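PDB 6KHX: peroxiredoxin from Akkermansia muciniphila, which probably reduces hydrogen peroxide and organic hydroperoxides through a reactive cysteine, as a typical 2-Cys peroxiredoxin. Local coordinates for residues B[10-18]-B[98-109]. Residues are numbered along the deposited sequence; the frame is centred on the assembly and turned at random.
Sequences HFSANAVVN and SYPIVSDINKTI
The Phe11 ring carries Ile109 over one face. Ile109 CD1 sits 4.0 Å from the centroid of the Phe11 ring, 30° off the ring normal, a CH-pi contact. The CG2 branch of Ile109 reaches CD2 of Phe11, so both arms of the isoleucine meet the ring, and the two side chains cross at about a right angle. Val102 comes obliquely, with its CG1 4.0 Å from Phe11 CE1. The ring gets there because CG lies between the backbone N and the carbonyl carbon (chi1 60°). With an alanine in place of Phe11, Ile109 would probably lose the ring face that covers it, leaving a gap beside Val102. Ala13 CB touches Val102 CG1 at 3.9 Å. Farther along, Val17 CG2 meets Pro100 CB at 3.7 Å.

The backbones pair antiparallel. Val16 and Ile101 form a hydrogen-bonded pair, with Val16 N bound to Ile101 O and Ile101 N to Val16 O. Ser103 N donates to Asn14 O at 2.8 Å. Asn18 N reaches Ser98 O where the pairing ends. At the other end a water bridges Asn14 N and Ser103 O, donating to the latter at 2.6 Å. Asp104 OD1 accepts from Ile109 N at 3.0 Å, met from above the carboxylate plane, which ties the turn 104-107 to the start of helix 108-112.

Strand 101-103 also runs parallel to strand 68-74, and strand 13-17 pairs with strand 20-22. The contact thus joins the N-terminal strands to the central sheet of the thioredoxin-like fold, an N-terminal extension characteristic of peroxiredoxins.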
loop_
_atom_site.group_PDB
_atom_site.type_symbol
_atom_site.label_atom_id
_atom_site.label_comp_id
_atom_site.label_asym_id
_atom_site.label_seq_id
_atom_site.Cartn_x
_atom_site.Cartn_y
_atom_site.Cartn_z
ATOM N N HIS B 10 20.031 -20.334 16.875
ATOM C CA HIS B 10 21.463 -20.414 16.671
ATOM C C HIS B 10 22.125 -19.090 17.041
ATOM O O HIS B 10 21.546 -18.010 16.891
ATOM C CB HIS B 10 21.748 -20.766 15.208
ATOM C CG HIS B 10 23.184 -20.623 14.810
ATOM N ND1 HIS B 10 24.136 -21.582 15.091
ATOM C CD2 HIS B 10 23.835 -19.623 14.168
ATOM C CE1 HIS B 10 25.307 -21.185 14.627
ATOM N NE2 HIS B 10 25.154 -19.998 14.066
ATOM N N PHE B 11 23.349 -19.178 17.537
ATOM C CA PHE B 11 24.141 -17.978 17.731
ATOM C C PHE B 11 25.608 -18.350 17.597
ATOM O O PHE B 11 25.971 -19.524 17.531
ATOM C CB PHE B 11 23.847 -17.298 19.079
ATOM C CG PHE B 11 24.135 -18.156 20.296
ATOM C CD1 PHE B 11 25.429 -18.271 20.797
ATOM C CD2 PHE B 11 23.108 -18.786 20.976
ATOM C CE1 PHE B 11 25.694 -19.036 21.921
ATOM C CE2 PHE B 11 23.367 -19.550 22.103
ATOM C CZ PHE B 11 24.661 -19.676 22.575
ATOM N N SER B 12 26.446 -17.322 17.533
ATOM C CA SER B 12 27.890 -17.514 17.452
ATOM C C SER B 12 28.507 -16.228 17.979
ATOM O O SER B 12 28.374 -15.173 17.347
ATOM C CB SER B 12 28.335 -17.819 16.023
ATOM O OG SER B 12 29.748 -17.933 15.936
ATOM N N ALA B 13 29.116 -16.301 19.155
ATOM C CA ALA B 13 29.565 -15.104 19.840
ATOM C C ALA B 13 30.881 -15.385 20.548
ATOM O O ALA B 13 31.332 -16.528 20.654
ATOM C CB ALA B 13 28.509 -14.605 20.831
ATOM N N ASN B 14 31.506 -14.313 21.018
ATOM C CA ASN B 14 32.651 -14.451 21.895
ATOM C C ASN B 14 32.192 -15.009 23.235
ATOM O O ASN B 14 31.078 -14.738 23.699
ATOM C CB ASN B 14 33.326 -13.096 22.098
ATOM C CG ASN B 14 33.851 -12.516 20.807
ATOM O OD1 ASN B 14 34.363 -13.237 19.956
ATOM N ND2 ASN B 14 33.702 -11.208 20.643
ATOM N N ALA B 15 33.070 -15.781 23.870
ATOM C CA ALA B 15 32.753 -16.354 25.168
ATOM C C ALA B 15 34.028 -16.460 25.984
ATOM O O ALA B 15 35.137 -16.311 25.469
ATOM C CB ALA B 15 32.082 -17.724 25.033
ATOM N N VAL B 16 33.855 -16.691 27.279
ATOM C CA VAL B 16 34.942 -17.067 28.170
ATOM C C VAL B 16 34.753 -18.531 28.508
ATOM O O VAL B 16 33.754 -18.910 29.131
ATOM C CB VAL B 16 34.997 -16.197 29.430
ATOM C CG1 VAL B 16 36.319 -16.392 30.141
ATOM C CG2 VAL B 16 34.898 -14.747 29.032
ATOM N N VAL B 17 35.686 -19.356 28.046
ATOM C CA VAL B 17 35.715 -20.781 28.336
ATOM C C VAL B 17 36.999 -21.056 29.100
ATOM O O VAL B 17 38.089 -20.683 28.646
ATOM C CB VAL B 17 35.634 -21.633 27.053
ATOM C CG1 VAL B 17 35.583 -23.107 27.402
ATOM C CG2 VAL B 17 34.414 -21.247 26.231
ATOM N N ASN B 18 36.863 -21.679 30.272
ATOM C CA ASN B 18 37.995 -21.950 31.156
ATOM C C ASN B 18 38.822 -20.687 31.389
ATOM O O ASN B 18 40.055 -20.706 31.365
ATOM C CB ASN B 18 38.858 -23.087 30.602
ATOM C CG ASN B 18 39.714 -23.750 31.670
ATOM O OD1 ASN B 18 39.378 -23.733 32.858
ATOM N ND2 ASN B 18 40.818 -24.355 31.247
ATOM N N SER B 98 34.422 -22.117 35.228
ATOM C CA SER B 98 35.180 -22.645 34.102
ATOM C C SER B 98 34.343 -22.988 32.875
ATOM O O SER B 98 34.917 -23.142 31.792
ATOM C CB SER B 98 35.943 -23.906 34.526
ATOM O OG SER B 98 35.041 -24.910 34.960
ATOM N N TYR B 99 33.025 -23.139 33.012
ATOM C CA TYR B 99 32.175 -23.441 31.870
ATOM C C TYR B 99 32.021 -22.197 30.989
ATOM O O TYR B 99 32.361 -21.085 31.402
ATOM C CB TYR B 99 30.821 -23.972 32.345
ATOM C CG TYR B 99 30.082 -23.053 33.277
ATOM C CD1 TYR B 99 29.279 -22.033 32.781
ATOM C CD2 TYR B 99 30.173 -23.209 34.653
ATOM C CE1 TYR B 99 28.596 -21.190 33.630
ATOM C CE2 TYR B 99 29.491 -22.373 35.511
ATOM C CZ TYR B 99 28.709 -21.365 34.994
ATOM O OH TYR B 99 28.034 -20.529 35.844
ATOM N N PRO B 100 31.518 -22.352 29.759
ATOM C CA PRO B 100 31.448 -21.197 28.849
ATOM C C PRO B 100 30.476 -20.136 29.344
ATOM O O PRO B 100 29.351 -20.440 29.750
ATOM C CB PRO B 100 30.975 -21.811 27.525
ATOM C CG PRO B 100 31.304 -23.257 27.629
ATOM C CD PRO B 100 31.123 -23.595 29.077
ATOM N N ILE B 101 30.928 -18.885 29.312
ATOM C CA ILE B 101 30.088 -17.724 29.578
ATOM C C ILE B 101 30.063 -16.894 28.304
ATOM O O ILE B 101 31.070 -16.274 27.941
ATOM C CB ILE B 101 30.587 -16.898 30.768
ATOM C CG1 ILE B 101 30.862 -17.818 31.966
ATOM C CG2 ILE B 101 29.570 -15.813 31.099
ATOM C CD1 ILE B 101 31.480 -17.117 33.166
ATOM N N VAL B 102 28.919 -16.903 27.616
ATOM C CA VAL B 102 28.780 -16.282 26.304
ATOM C C VAL B 102 28.562 -14.785 26.461
ATOM O O VAL B 102 27.839 -14.334 27.357
ATOM C CB VAL B 102 27.615 -16.932 25.535
ATOM C CG1 VAL B 102 27.406 -16.251 24.181
ATOM C CG2 VAL B 102 27.862 -18.408 25.372
ATOM N N SER B 103 29.156 -14.007 25.563
ATOM C CA SER B 103 28.933 -12.569 25.511
ATOM C C SER B 103 27.888 -12.268 24.436
ATOM O O SER B 103 28.189 -12.320 23.239
ATOM C CB SER B 103 30.241 -11.835 25.228
ATOM O OG SER B 103 30.001 -10.471 24.926
ATOM N N ASP B 104 26.668 -11.935 24.865
ATOM C CA ASP B 104 25.600 -11.520 23.950
ATOM C C ASP B 104 25.681 -10.011 23.720
ATOM O O ASP B 104 24.764 -9.245 24.017
ATOM C CB ASP B 104 24.238 -11.924 24.507
ATOM C CG ASP B 104 23.082 -11.577 23.567
ATOM O OD1 ASP B 104 23.308 -11.389 22.352
ATOM O OD2 ASP B 104 21.937 -11.474 24.053
ATOM N N ILE B 105 26.816 -9.603 23.150
ATOM C CA ILE B 105 27.179 -8.189 23.114
ATOM C C ILE B 105 26.219 -7.380 22.249
ATOM O O ILE B 105 26.033 -6.178 22.483
ATOM C CB ILE B 105 28.636 -8.048 22.638
ATOM C CG1 ILE B 105 29.175 -6.645 22.924
ATOM C CG2 ILE B 105 28.758 -8.395 21.161
ATOM C CD1 ILE B 105 30.689 -6.596 23.010
ATOM N N ASN B 106 25.580 -8.006 21.258
ATOM C CA ASN B 106 24.618 -7.327 20.398
ATOM C C ASN B 106 23.184 -7.450 20.892
ATOM O O ASN B 106 22.287 -6.844 20.293
ATOM C CB ASN B 106 24.694 -7.883 18.973
ATOM C CG ASN B 106 25.996 -7.556 18.289
ATOM O OD1 ASN B 106 26.623 -6.536 18.574
ATOM N ND2 ASN B 106 26.418 -8.426 17.384
ATOM N N LYS B 107 22.952 -8.203 21.969
ATOM C CA LYS B 107 21.635 -8.471 22.542
ATOM C C LYS B 107 20.742 -9.299 21.624
ATOM O O LYS B 107 19.546 -9.446 21.908
ATOM C CB LYS B 107 20.900 -7.179 22.929
ATOM C CG LYS B 107 21.754 -6.227 23.738
ATOM C CD LYS B 107 20.957 -5.043 24.221
ATOM C CE LYS B 107 21.863 -4.012 24.850
ATOM N NZ LYS B 107 22.425 -4.482 26.144
ATOM N N THR B 108 21.281 -9.846 20.531
ATOM C CA THR B 108 20.451 -10.626 19.619
ATOM C C THR B 108 20.099 -11.998 20.195
ATOM O O THR B 108 19.013 -12.518 19.917
ATOM C CB THR B 108 21.146 -10.780 18.258
ATOM O OG1 THR B 108 22.434 -11.374 18.434
ATOM C CG2 THR B 108 21.318 -9.427 17.576
ATOM N N ILE B 109 20.991 -12.605 20.986
ATOM C CA ILE B 109 20.685 -13.905 21.578
ATOM C C ILE B 109 19.553 -13.766 22.587
ATOM O O ILE B 109 18.583 -14.537 22.579
ATOM C CB ILE B 109 21.938 -14.512 22.231
ATOM C CG1 ILE B 109 23.107 -14.528 21.253
ATOM C CG2 ILE B 109 21.649 -15.927 22.694
ATOM C CD1 ILE B 109 24.405 -14.972 21.893
HETATM O O HOH W 1 30.097 -11.724 21.511
#